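Local coordinates for DUF1214 domain-containing protein (Burkholderia cenocepacia, PDB 6ANS) that is of unknown function but belongs to the DUF1214 family and holds a phosphate and a sodium ion in its crystal form, at residues F197-R200 / R201-T204; S242-F245 / A246-A250; G271-P274 / N275-Y278; W283-A286 / A287-L291; I323-N326 / K327-R331. All coordinates share one frame; numbering follows the deposited sequence.

Overall arrangement
Contacts 2 and 3 are mostly buried, contact 1 lies at the surface, and contacts 4 and 5 are partly buried. Chemistry follows place: contact 2 is two turns of helix 224-251, with an aromatic pair and a long salt bridge, contact 3 a turn leading to a phosphate-binding tyrosine, contact 1 a loop and contacts 4 and 5 turns at strand ends, tied by carboxylate, amide or hydroxyl groups to backbone N-H groups. Contacts 3 and 4 share strand 276-284 near its two ends, their centres about 28 Å apart, and contact 5 includes strand 324-326, at the other edge of that sheet within this chain. Contacts 1 and 5 touch.

Contact 1: residues F197-R200 / R201-T204; sequences FLDR and RTET
Asp199 and Arg201 form a salt bridge in which the arginine grips the carboxylate side-on. Arg201 NE reaches the syn lone pair of Asp199 OD1 at 2.9 Å, in the guanidinium plane and almost straight (178°), while Arg201 NH2 meets Asp199 OD2 at 3.0 Å, tilted slightly from that plane. The two flat groups are 28° apart, nearly coplanar. Bends at chi2 and chi3 fold the Arg201 chain back so that NE can reach a residue only two positions earlier.

Backbone donors supply the second kind of bond. Arg201 N comes to Asp199 OD1 at 3.2 Å from above the carboxylate plane, the geometry of an Asx turn, so this oxygen serves two donors. Thr202 N bonds to Asp199 O at 3.3 Å, and Glu203 N adds a weak bond to the same carbonyl. The Glu203 carboxylate reaches back to the start of the loop with long, weak bonds: OE2 with Leu198 N and OE1 with Asp199 N, each 3.5 Å.

Phe197 CD1 meets Glu203 CB at its ring edge, 3.7 Å away, and Arg200 CG lies over one ring face.

The loop follows strand 188-196 and precedes strand 207-212, carrying the chain from one four-stranded sheet to another. Phe197 and Thr204 bond through their backbones to Asp108 and Thr130, respectively, and Phe197 packs on Val131 and Pro205.

Contact 2: residues S242-F245 / A246-A250; sequences SKLF and ADWAA
Phe245 and Trp248 make a T-shaped (edge-to-face) pair three residues apart on one helix. The phenyl edge points at a face of the indole: Phe245 CE1 stands 3.9 Å above the indole plane, displaced toward its rim. The centroid of the phenyl ring is 5.1 Å from that of the six-membered indole ring, with the planes at 79°. In both residues CG sits beside the backbone N, anti to the carbonyl carbon (chi1 -68° and -79°), and the two side chains run side by side in the same direction.

Aliphatic packing extends this patch. Leu244 CD1 approaches Trp248 CD1 at 4.2 Å, one helical turn away, while Leu244 CD2 lies over a face of the adjoining Phe245 ring.

The charged pair is looser: Lys243 NZ is 3.6 Å from Asp247 OD2, a long salt bridge reached by a bend at the last lysine torsion. Asp247 OD1 has a second basic partner, Arg53, so the carboxylate is shared between two cations.

Regular i to i+4 bonds hold the backbone, among them Asp247 N to Lys243 O at 2.9 Å and Ala249 N to Phe245 O at 3.0 Å.

All of this belongs to helix 224-251. Ser242 packs against helix 60-83 and helix 48-52, Trp248 touches Val270 in the loop after helix 264-269, and Ala249 meets Tyr311.

Contact 3: residues G271-P274 / N275-Y278; sequences GGDP and NIYY. With PO4 (phosphate ion), chain E.
An Asx turn and a type I beta turn from Asp273 to Ile276 start together at Asp273 and lead the chain into strand 276-284, one wall of a phosphate site. Asp273 OD1 takes Asn275 N at 2.7 Å, nearly along its C-O axis, and Asp273 O takes Ile276 N at 2.9 Å, from above the carbonyl plane. The aspartate CG is anti to its own nitrogen (chi1 177°), which lays the carboxylate beside the carbonyl carbon and over the start of the turn. The other oxygen, OD2, is bound by Tyr133 and Ser135.

Tyr278 returns from the strand to meet the same residue. Its OH accepts from Asp273 N at 3.0 Å, in an almost straight bond (169°), and gives its own hydrogen to phosphate O4 at a very short 2.5 Å. Both partners lie close to the ring plane, so the hydroxyl is held between a backbone donor and the anion. Ile276 CG2 covers one ring face, 3.5 Å above the plane and over its centre, and Ile276 CD1 packs on Asp273 CB at 3.6 Å. The anion is probably from the crystallisation liquor; it is also bonded to Tyr111, Arg194 and Arg366, which is consistent with an anion-binding pocket.

Just upstream, Gly271, with positive phi, closes helix 264-269 as the C-prime residue of a Schellman motif. Strand 276-284 then pairs with strand 360-368, while Pro274 and Asn275 pack on Phe154 of strand 151-155.

Contact 4: residues W283-A286 / A287-L291; sequences WSLA and ADEAL
Glu289 CB lies 3.6 Å from Ala286 O and 3.9 Å from Leu285 CD2, so the side chain leaves the backbone already in touch with both residues. Its CG is anti to the carbonyl carbon (chi1 -66°) and passes Ala286 CB at 4.1 Å. The chain stays extended beyond CG and carries the carboxylate back along the preceding residues. At the tip, OE1 accepts from Ala286 N at 2.9 Å in a fairly straight bond (165°), the donor coming in on the anti side of OE1, 27° out of the carboxylate plane.

That bond spans a type I beta turn from Ala286 to Glu289, closed by Glu289 N to Ala286 O at 3.0 Å with the donor well above the carbonyl plane. Side chain and backbone of Glu289 thus clasp Ala286 by its N-H and its carbonyl. The turn takes the chain from strand 276-284 to strand 289-295, which belong to different sheets.

Leu285 and Leu291 cross at about a right angle, with Leu285 CD1 3.9 Å from Leu291 CB; both also pack on Val342 of strand 338-343 and Val380 of strand 377-382. Asp288 OD1 touches Ala286 CB at 3.5 Å, whereas Asp288 OD2 forms a salt bridge with Lys382.

Contact 5: residues I323-N326 / K327-R331; sequences ICVN and KHSAR
The flat amide of Asn326 meets the loop at its oxygen edge: OD1 takes N-H groups from the loop, and ND2 bonds to Asp108, which fixes how the group is turned. Ser329 N reaches Asn326 OD1 at 3.0 Å, tilted 23° from the carbonyl plane. His328 N approaches the same oxygen at 2.7 Å, but the bond is bent and weak. His328 CB crowds in as well, 3.1 Å from Asn326 OD1.

The torsion of Asn326 explains this placement. CG stands between the backbone nitrogen and the carbonyl carbon (chi1 67°), which swings the oxygen over the following peptides in the manner of an Asx turn. The bonding is reciprocal, because Ser329 OG accepts from Asn326 N at 3.0 Å in a nearly linear bond (175°). The main chain adds Ala330 N to Asn326 O at 2.8 Å; the Ser329 N-H is shared, its weaker branch going to that carbonyl. Packing completes the turn: Val325 CG1 presses on Ala330 CB at 3.4 Å, tighter than usual for two carbons.

Strand 324-326 is outermost in its sheet within this chain, next to strand 303-309, and Val325 and Ala330 also touch strand 351-354. His328 packs on Leu198 and Asp199 in the loop that joins strands 188-196 and 207-212.

Taken together, the bonds imply a turn closed largely by one residue: Asn326 offers its N-H, its carbonyl and its amide oxygen to three consecutive residues, so the strand's end is held by polar bonds although much of the loop is exposed.

Contact 1: residues F197-R200 / R201-T204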
loop_
_atom_site.group_PDB
_atom_site.type_symbol
_atom_site.label_atom_id
_atom_site.label_comp_id
_atom_site.label_asym_id
_atom_site.label_seq_id
_atom_site.Cartn_x
_atom_site.Cartn_y
_atom_site.Cartn_z
ATOM N N PHE A 197 20.042 -5.220 -1.045
ATOM C CA PHE A 197 20.820 -4.682 0.064
ATOM C C PHE A 197 21.680 -5.770 0.692
ATOM O O PHE A 197 21.175 -6.844 1.047
ATOM C CB PHE A 197 19.903 -4.067 1.126
ATOM C CG PHE A 197 19.185 -2.854 0.641
ATOM C CD1 PHE A 197 19.786 -1.610 0.709
ATOM C CD2 PHE A 197 17.925 -2.969 0.060
ATOM C CE1 PHE A 197 19.139 -0.491 0.232
ATOM C CE2 PHE A 197 17.264 -1.856 -0.422
ATOM C CZ PHE A 197 17.878 -0.609 -0.337
ATOM N N LEU A 198 22.978 -5.499 0.821
ATOM C CA LEU A 198 23.755 -6.312 1.741
ATOM C C LEU A 198 23.258 -6.089 3.167
ATOM O O LEU A 198 23.132 -7.041 3.943
ATOM C CB LEU A 198 25.253 -5.974 1.639
ATOM C CG LEU A 198 26.055 -6.382 0.400
ATOM C CD1 LEU A 198 27.465 -5.794 0.461
ATOM C CD2 LEU A 198 26.096 -7.894 0.226
ATOM N N ASP A 199 22.939 -4.837 3.505
ATOM C CA ASP A 199 22.581 -4.435 4.871
ATOM C C ASP A 199 21.808 -3.129 4.754
ATOM O O ASP A 199 22.400 -2.085 4.453
ATOM C CB ASP A 199 23.825 -4.280 5.755
ATOM C CG ASP A 199 23.488 -3.873 7.194
ATOM O OD1 ASP A 199 22.299 -3.870 7.572
ATOM O OD2 ASP A 199 24.422 -3.564 7.961
ATOM N N ARG A 200 20.493 -3.199 4.950
ATOM C CA ARG A 200 19.639 -2.028 4.791
ATOM C C ARG A 200 19.963 -0.935 5.803
ATOM O O ARG A 200 19.689 0.243 5.542
ATOM C CB ARG A 200 18.174 -2.457 4.931
ATOM C CG ARG A 200 17.170 -1.721 4.058
ATOM C CD ARG A 200 15.804 -2.405 4.152
ATOM N NE ARG A 200 15.784 -3.716 3.500
ATOM C CZ ARG A 200 14.986 -4.029 2.486
ATOM N NH1 ARG A 200 14.132 -3.132 2.020
ATOM N NH2 ARG A 200 15.029 -5.239 1.944
ATOM N N ARG A 201 20.585 -1.289 6.928
ATOM C CA ARG A 201 20.862 -0.295 7.958
ATOM C C ARG A 201 21.928 0.696 7.521
ATOM O O ARG A 201 21.906 1.851 7.953
ATOM C CB ARG A 201 21.317 -0.975 9.248
ATOM C CG ARG A 201 20.201 -1.338 10.200
ATOM C CD ARG A 201 20.362 -2.756 10.713
ATOM N NE ARG A 201 21.666 -3.308 10.375
ATOM C CZ ARG A 201 22.616 -3.577 11.256
ATOM N NH1 ARG A 201 22.403 -3.354 12.547
ATOM N NH2 ARG A 201 23.777 -4.072 10.843
ATOM N N THR A 202 22.860 0.270 6.669
ATOM C CA THR A 202 23.994 1.103 6.298
ATOM C C THR A 202 24.038 1.487 4.826
ATOM O O THR A 202 24.921 2.263 4.422
ATOM C CB THR A 202 25.286 0.387 6.674
ATOM O OG1 THR A 202 25.383 -0.813 5.899
ATOM C CG2 THR A 202 25.262 0.047 8.156
ATOM N N GLU A 203 23.125 0.977 4.016
ATOM C CA GLU A 203 23.064 1.308 2.604
ATOM C C GLU A 203 21.891 2.240 2.368
ATOM O O GLU A 203 20.883 2.181 3.078
ATOM C CB GLU A 203 22.930 0.066 1.739
ATOM C CG GLU A 203 24.193 -0.748 1.636
ATOM C CD GLU A 203 23.950 -2.057 0.929
ATOM O OE1 GLU A 203 22.797 -2.503 0.940
ATOM O OE2 GLU A 203 24.896 -2.650 0.379
ATOM N N THR A 204 22.069 3.144 1.473
ATOM C CA THR A 204 21.031 4.102 1.158
ATOM C C THR A 204 20.392 3.717 -0.161
ATOM O O THR A 204 21.128 3.479 -1.130
ATOM C CB THR A 204 21.647 5.498 1.063
ATOM O OG1 THR A 204 22.190 5.866 2.345
ATOM C CG2 THR A 204 20.609 6.520 0.625
#

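Contact 2: residues S242-F245 / A246-A250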
loop_
_atom_site.group_PDB
_atom_site.type_symbol
_atom_site.label_atom_id
_atom_site.label_comp_id
_atom_site.label_asym_id
_atom_site.label_seq_id
_atom_site.Cartn_x
_atom_site.Cartn_y
_atom_site.Cartn_z
ATOM N N SER A 242 -1.536 -16.898 -8.055
ATOM C CA SER A 242 -1.634 -17.962 -7.063
ATOM C C SER A 242 -1.565 -19.327 -7.734
ATOM O O SER A 242 -0.877 -20.229 -7.245
ATOM C CB SER A 242 -2.916 -17.817 -6.229
ATOM O OG SER A 242 -4.115 -17.856 -7.000
ATOM N N LYS A 243 -2.256 -19.495 -8.867
ATOM C CA LYS A 243 -2.174 -20.771 -9.579
ATOM C C LYS A 243 -0.744 -21.056 -10.034
ATOM O O LYS A 243 -0.242 -22.172 -9.852
ATOM C CB LYS A 243 -3.128 -20.776 -10.772
ATOM C CG LYS A 243 -3.041 -22.002 -11.689
ATOM C CD LYS A 243 -4.100 -21.887 -12.803
ATOM C CE LYS A 243 -3.914 -22.894 -13.944
ATOM N NZ LYS A 243 -3.496 -24.252 -13.496
ATOM N N LEU A 244 -0.072 -20.046 -10.601
ATOM C CA LEU A 244 1.280 -20.219 -11.142
ATOM C C LEU A 244 2.237 -20.744 -10.078
ATOM O O LEU A 244 2.901 -21.767 -10.269
ATOM C CB LEU A 244 1.810 -18.884 -11.702
ATOM C CG LEU A 244 3.307 -18.800 -12.054
ATOM C CD1 LEU A 244 3.656 -19.798 -13.178
ATOM C CD2 LEU A 244 3.759 -17.375 -12.443
ATOM N N PHE A 245 2.318 -20.058 -8.938
ATOM C CA PHE A 245 3.311 -20.466 -7.955
ATOM C C PHE A 245 2.850 -21.639 -7.102
ATOM O O PHE A 245 3.699 -22.344 -6.541
ATOM C CB PHE A 245 3.719 -19.251 -7.129
ATOM C CG PHE A 245 4.493 -18.253 -7.942
ATOM C CD1 PHE A 245 5.738 -18.599 -8.465
ATOM C CD2 PHE A 245 3.942 -17.026 -8.270
ATOM C CE1 PHE A 245 6.458 -17.697 -9.259
ATOM C CE2 PHE A 245 4.630 -16.134 -9.061
ATOM C CZ PHE A 245 5.902 -16.471 -9.559
ATOM N N ALA A 246 1.546 -21.907 -7.044
ATOM C CA ALA A 246 1.100 -23.168 -6.457
ATOM C C ALA A 246 1.471 -24.353 -7.348
ATOM O O ALA A 246 1.811 -25.429 -6.840
ATOM C CB ALA A 246 -0.409 -23.144 -6.220
ATOM N N ASP A 247 1.407 -24.182 -8.676
ATOM C CA ASP A 247 1.927 -25.216 -9.574
ATOM C C ASP A 247 3.412 -25.471 -9.316
ATOM O O ASP A 247 3.853 -26.626 -9.279
ATOM C CB ASP A 247 1.706 -24.828 -11.036
ATOM C CG ASP A 247 0.240 -24.858 -11.439
ATOM O OD1 ASP A 247 -0.601 -25.422 -10.690
ATOM O OD2 ASP A 247 -0.072 -24.291 -12.506
ATOM N N TRP A 248 4.200 -24.403 -9.153
ATOM C CA TRP A 248 5.624 -24.566 -8.856
ATOM C C TRP A 248 5.833 -25.339 -7.559
ATOM O O TRP A 248 6.614 -26.296 -7.508
ATOM C CB TRP A 248 6.300 -23.201 -8.732
ATOM C CG TRP A 248 6.623 -22.548 -10.017
ATOM C CD1 TRP A 248 5.996 -22.732 -11.218
ATOM C CD2 TRP A 248 7.669 -21.595 -10.244
ATOM N NE1 TRP A 248 6.588 -21.940 -12.176
ATOM C CE2 TRP A 248 7.618 -21.237 -11.603
ATOM C CE3 TRP A 248 8.633 -20.997 -9.421
ATOM C CZ2 TRP A 248 8.498 -20.318 -12.162
ATOM C CZ3 TRP A 248 9.514 -20.087 -9.979
ATOM C CH2 TRP A 248 9.443 -19.759 -11.335
ATOM N N ALA A 249 5.175 -24.902 -6.480
ATOM C CA ALA A 249 5.425 -25.518 -5.183
ATOM C C ALA A 249 5.089 -26.998 -5.219
ATOM O O ALA A 249 5.873 -27.827 -4.741
ATOM C CB ALA A 249 4.631 -24.800 -4.084
ATOM N N ALA A 250 3.945 -27.355 -5.819
ATOM C CA ALA A 250 3.600 -28.771 -5.916
ATOM C C ALA A 250 4.608 -29.538 -6.765
ATOM O O ALA A 250 4.884 -30.710 -6.486
ATOM C CB ALA A 250 2.182 -28.952 -6.481
#

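Contact 3: residues G271-P274 / N275-Y278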
loop_
_atom_site.group_PDB
_atom_site.type_symbol
_atom_site.label_atom_id
_atom_site.label_comp_id
_atom_site.label_asym_id
_atom_site.label_seq_id
_atom_site.Cartn_x
_atom_site.Cartn_y
_atom_site.Cartn_z
ATOM N N GLY A 271 9.906 -13.375 -14.791
ATOM C CA GLY A 271 10.349 -12.075 -14.335
ATOM C C GLY A 271 11.602 -12.083 -13.496
ATOM O O GLY A 271 11.878 -11.083 -12.822
ATOM N N GLY A 272 12.369 -13.167 -13.527
ATOM C CA GLY A 272 13.625 -13.213 -12.816
ATOM C C GLY A 272 14.621 -12.191 -13.340
ATOM O O GLY A 272 14.449 -11.545 -14.374
ATOM N N ASP A 273 15.699 -12.056 -12.587
ATOM C CA ASP A 273 16.789 -11.163 -12.943
ATOM C C ASP A 273 17.860 -12.000 -13.621
ATOM O O ASP A 273 18.322 -12.981 -13.017
ATOM C CB ASP A 273 17.335 -10.471 -11.687
ATOM C CG ASP A 273 18.550 -9.552 -11.960
ATOM O OD1 ASP A 273 19.408 -9.899 -12.794
ATOM O OD2 ASP A 273 18.663 -8.488 -11.297
ATOM N N PRO A 274 18.289 -11.660 -14.840
ATOM C CA PRO A 274 19.226 -12.537 -15.573
ATOM C C PRO A 274 20.615 -12.644 -14.967
ATOM O O PRO A 274 21.395 -13.471 -15.461
ATOM C CB PRO A 274 19.294 -11.895 -16.966
ATOM C CG PRO A 274 18.935 -10.468 -16.738
ATOM C CD PRO A 274 17.872 -10.508 -15.654
ATOM N N ASN A 275 20.961 -11.841 -13.945
ATOM C CA ASN A 275 22.200 -12.049 -13.198
ATOM C C ASN A 275 22.093 -13.146 -12.161
ATOM O O ASN A 275 23.114 -13.524 -11.581
ATOM C CB ASN A 275 22.645 -10.778 -12.459
ATOM C CG ASN A 275 23.209 -9.743 -13.386
ATOM O OD1 ASN A 275 23.865 -10.071 -14.380
ATOM N ND2 ASN A 275 22.965 -8.481 -13.072
ATOM N N ILE A 276 20.902 -13.673 -11.919
ATOM C CA ILE A 276 20.649 -14.513 -10.761
ATOM C C ILE A 276 20.488 -15.957 -11.205
ATOM O O ILE A 276 19.770 -16.250 -12.168
ATOM C CB ILE A 276 19.409 -14.039 -9.991
ATOM C CG1 ILE A 276 19.562 -12.558 -9.633
ATOM C CG2 ILE A 276 19.212 -14.897 -8.761
ATOM C CD1 ILE A 276 18.465 -12.052 -8.712
ATOM N N TYR A 277 21.155 -16.850 -10.492
ATOM C CA TYR A 277 20.978 -18.285 -10.625
ATOM C C TYR A 277 20.165 -18.760 -9.425
ATOM O O TYR A 277 20.558 -18.528 -8.273
ATOM C CB TYR A 277 22.348 -18.971 -10.695
ATOM C CG TYR A 277 22.321 -20.412 -11.126
ATOM C CD1 TYR A 277 22.166 -21.428 -10.196
ATOM C CD2 TYR A 277 22.493 -20.763 -12.465
ATOM C CE1 TYR A 277 22.172 -22.758 -10.577
ATOM C CE2 TYR A 277 22.492 -22.103 -12.864
ATOM C CZ TYR A 277 22.331 -23.089 -11.911
ATOM O OH TYR A 277 22.320 -24.414 -12.271
ATOM N N TYR A 278 19.016 -19.375 -9.694
ATOM C CA TYR A 278 18.027 -19.708 -8.677
ATOM C C TYR A 278 18.035 -21.194 -8.331
ATOM O O TYR A 278 18.258 -22.056 -9.192
ATOM C CB TYR A 278 16.622 -19.335 -9.143
ATOM C CG TYR A 278 16.379 -17.865 -9.438
ATOM C CD1 TYR A 278 15.821 -17.026 -8.465
ATOM C CD2 TYR A 278 16.656 -17.326 -10.692
ATOM C CE1 TYR A 278 15.578 -15.681 -8.729
ATOM C CE2 TYR A 278 16.415 -15.978 -10.967
ATOM C CZ TYR A 278 15.873 -15.158 -9.973
ATOM O OH TYR A 278 15.606 -13.830 -10.225
HETATM P P PO4 E . 14.148 -12.260 -7.406
HETATM O O1 PO4 E . 15.602 -12.546 -7.121
HETATM O O2 PO4 E . 13.343 -13.065 -6.436
HETATM O O3 PO4 E . 13.836 -10.791 -7.270
HETATM O O4 PO4 E . 13.887 -12.689 -8.828
#

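Contact 4: residues W283-A286 / A287-L291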
loop_
_atom_site.group_PDB
_atom_site.type_symbol
_atom_site.label_atom_id
_atom_site.label_comp_id
_atom_site.label_asym_id
_atom_site.label_seq_id
_atom_site.Cartn_x
_atom_site.Cartn_y
_atom_site.Cartn_z
ATOM N N TRP A 283 10.114 -27.776 1.541
ATOM C CA TRP A 283 10.704 -28.394 2.717
ATOM C C TRP A 283 9.591 -28.819 3.666
ATOM O O TRP A 283 8.488 -28.268 3.650
ATOM C CB TRP A 283 11.682 -27.448 3.435
ATOM C CG TRP A 283 11.046 -26.171 3.886
ATOM C CD1 TRP A 283 10.941 -25.014 3.182
ATOM C CD2 TRP A 283 10.381 -25.942 5.135
ATOM N NE1 TRP A 283 10.272 -24.065 3.923
ATOM C CE2 TRP A 283 9.931 -24.609 5.131
ATOM C CE3 TRP A 283 10.155 -26.725 6.268
ATOM C CZ2 TRP A 283 9.257 -24.042 6.215
ATOM C CZ3 TRP A 283 9.478 -26.162 7.342
ATOM C CH2 TRP A 283 9.028 -24.834 7.302
ATOM N N SER A 284 9.901 -29.808 4.500
ATOM C CA SER A 284 8.948 -30.373 5.446
ATOM C C SER A 284 9.717 -30.888 6.651
ATOM O O SER A 284 10.531 -31.806 6.512
ATOM C CB SER A 284 8.148 -31.507 4.789
ATOM O OG SER A 284 7.270 -32.113 5.715
ATOM N N LEU A 285 9.459 -30.312 7.827
ATOM C CA LEU A 285 10.227 -30.645 9.021
ATOM C C LEU A 285 9.322 -30.765 10.233
ATOM O O LEU A 285 8.526 -29.863 10.509
ATOM C CB LEU A 285 11.303 -29.590 9.308
ATOM C CG LEU A 285 12.474 -29.460 8.339
ATOM C CD1 LEU A 285 13.282 -28.193 8.670
ATOM C CD2 LEU A 285 13.350 -30.706 8.404
ATOM N N ALA A 286 9.473 -31.861 10.972
ATOM C CA ALA A 286 8.878 -31.950 12.293
ATOM C C ALA A 286 9.591 -30.997 13.249
ATOM O O ALA A 286 10.672 -30.473 12.961
ATOM C CB ALA A 286 8.945 -33.384 12.822
ATOM N N ALA A 287 8.976 -30.781 14.413
ATOM C CA ALA A 287 9.526 -29.828 15.374
ATOM C C ALA A 287 10.921 -30.230 15.840
ATOM O O ALA A 287 11.758 -29.359 16.102
ATOM C CB ALA A 287 8.586 -29.692 16.573
ATOM N N ASP A 288 11.204 -31.531 15.915
ATOM C CA ASP A 288 12.490 -32.023 16.391
ATOM C C ASP A 288 13.502 -32.227 15.270
ATOM O O ASP A 288 14.579 -32.778 15.521
ATOM C CB ASP A 288 12.317 -33.343 17.154
ATOM C CG ASP A 288 11.738 -34.462 16.288
ATOM O OD1 ASP A 288 11.435 -34.226 15.102
ATOM O OD2 ASP A 288 11.622 -35.600 16.791
ATOM N N GLU A 289 13.185 -31.800 14.050
ATOM C CA GLU A 289 14.060 -31.998 12.906
ATOM C C GLU A 289 14.659 -30.682 12.427
ATOM O O GLU A 289 14.091 -29.601 12.620
ATOM C CB GLU A 289 13.308 -32.661 11.753
ATOM C CG GLU A 289 12.870 -34.086 12.057
ATOM C CD GLU A 289 12.080 -34.693 10.924
ATOM O OE1 GLU A 289 11.309 -33.947 10.287
ATOM O OE2 GLU A 289 12.239 -35.905 10.660
ATOM N N ALA A 290 15.816 -30.793 11.788
ATOM C CA ALA A 290 16.478 -29.657 11.179
ATOM C C ALA A 290 16.943 -30.050 9.788
ATOM O O ALA A 290 17.295 -31.208 9.537
ATOM C CB ALA A 290 17.668 -29.177 12.026
ATOM N N LEU A 291 16.934 -29.076 8.885
ATOM C CA LEU A 291 17.468 -29.244 7.542
ATOM C C LEU A 291 18.835 -28.579 7.491
ATOM O O LEU A 291 18.945 -27.363 7.687
ATOM C CB LEU A 291 16.535 -28.631 6.498
ATOM C CG LEU A 291 16.983 -28.868 5.052
ATOM C CD1 LEU A 291 16.878 -30.347 4.672
ATOM C CD2 LEU A 291 16.209 -28.004 4.092
#

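Contact 5: residues I323-N326 / K327-R331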
loop_
_atom_site.group_PDB
_atom_site.type_symbol
_atom_site.label_atom_id
_atom_site.label_comp_id
_atom_site.label_asym_id
_atom_site.label_seq_id
_atom_site.Cartn_x
_atom_site.Cartn_y
_atom_site.Cartn_z
ATOM N N ILE A 323 14.668 -15.342 8.808
ATOM C CA ILE A 323 14.239 -16.318 7.813
ATOM C C ILE A 323 14.978 -16.096 6.499
ATOM O O ILE A 323 14.633 -16.685 5.464
ATOM C CB ILE A 323 12.707 -16.285 7.634
ATOM C CG1 ILE A 323 12.208 -14.881 7.261
ATOM C CG2 ILE A 323 12.023 -16.760 8.942
ATOM C CD1 ILE A 323 12.129 -14.615 5.760
ATOM N N CYS A 324 16.010 -15.261 6.538
ATOM C CA CYS A 324 16.865 -15.001 5.387
ATOM C C CYS A 324 18.295 -14.799 5.874
ATOM O O CYS A 324 18.535 -14.063 6.833
ATOM C CB CYS A 324 16.416 -13.765 4.600
ATOM S SG CYS A 324 17.303 -13.569 3.027
ATOM N N VAL A 325 19.234 -15.435 5.190
ATOM C CA VAL A 325 20.662 -15.330 5.462
ATOM C C VAL A 325 21.357 -14.997 4.149
ATOM O O VAL A 325 21.021 -15.571 3.106
ATOM C CB VAL A 325 21.196 -16.643 6.070
ATOM C CG1 VAL A 325 22.645 -16.790 5.817
ATOM C CG2 VAL A 325 20.943 -16.652 7.568
ATOM N N ASN A 326 22.281 -14.030 4.180
ATOM C CA ASN A 326 22.921 -13.615 2.928
ATOM C C ASN A 326 24.435 -13.456 3.039
ATOM O O ASN A 326 25.033 -13.764 4.073
ATOM C CB ASN A 326 22.275 -12.325 2.391
ATOM C CG ASN A 326 22.527 -11.109 3.276
ATOM O OD1 ASN A 326 23.564 -10.999 3.924
ATOM N ND2 ASN A 326 21.578 -10.175 3.282
ATOM N N LYS A 327 25.057 -12.965 1.960
ATOM C CA LYS A 327 26.506 -12.821 1.907
ATOM C C LYS A 327 27.031 -11.960 3.058
ATOM O O LYS A 327 28.143 -12.184 3.545
ATOM C CB LYS A 327 26.905 -12.229 0.554
ATOM C CG LYS A 327 28.364 -11.837 0.455
ATOM C CD LYS A 327 28.782 -11.543 -0.974
ATOM C CE LYS A 327 30.296 -11.326 -1.046
ATOM N NZ LYS A 327 30.796 -11.157 -2.437
ATOM N N HIS A 328 26.235 -10.995 3.512
ATOM C CA HIS A 328 26.604 -10.095 4.601
ATOM C C HIS A 328 26.464 -10.740 5.970
ATOM O O HIS A 328 27.224 -10.407 6.884
ATOM C CB HIS A 328 25.728 -8.837 4.543
ATOM C CG HIS A 328 25.767 -8.002 5.793
ATOM N ND1 HIS A 328 26.783 -7.112 6.073
ATOM C CD2 HIS A 328 24.906 -7.929 6.840
ATOM C CE1 HIS A 328 26.543 -6.523 7.233
ATOM N NE2 HIS A 328 25.414 -7.004 7.720
ATOM N N SER A 329 25.475 -11.613 6.155
ATOM C CA SER A 329 25.186 -12.151 7.472
ATOM C C SER A 329 25.630 -13.593 7.692
ATOM O O SER A 329 25.766 -14.001 8.848
ATOM C CB SER A 329 23.683 -12.038 7.753
ATOM O OG SER A 329 22.970 -12.869 6.863
ATOM N N ALA A 330 25.869 -14.369 6.634
ATOM C CA ALA A 330 26.289 -15.760 6.798
ATOM C C ALA A 330 27.765 -15.828 7.167
ATOM O O ALA A 330 28.618 -15.384 6.394
ATOM C CB ALA A 330 26.031 -16.548 5.519
ATOM N N ARG A 331 28.070 -16.429 8.317
ATOM C CA ARG A 331 29.452 -16.689 8.718
ATOM C C ARG A 331 29.950 -17.960 8.038
ATOM O O ARG A 331 29.262 -18.984 8.079
ATOM C CB ARG A 331 29.578 -16.855 10.239
ATOM C CG ARG A 331 29.003 -15.732 11.096
ATOM C CD ARG A 331 29.774 -14.426 11.037
ATOM N NE ARG A 331 31.190 -14.519 11.403
ATOM C CZ ARG A 331 32.008 -13.468 11.396
ATOM N NH1 ARG A 331 31.529 -12.287 11.049
ATOM N NH2 ARG A 331 33.290 -13.592 11.710
#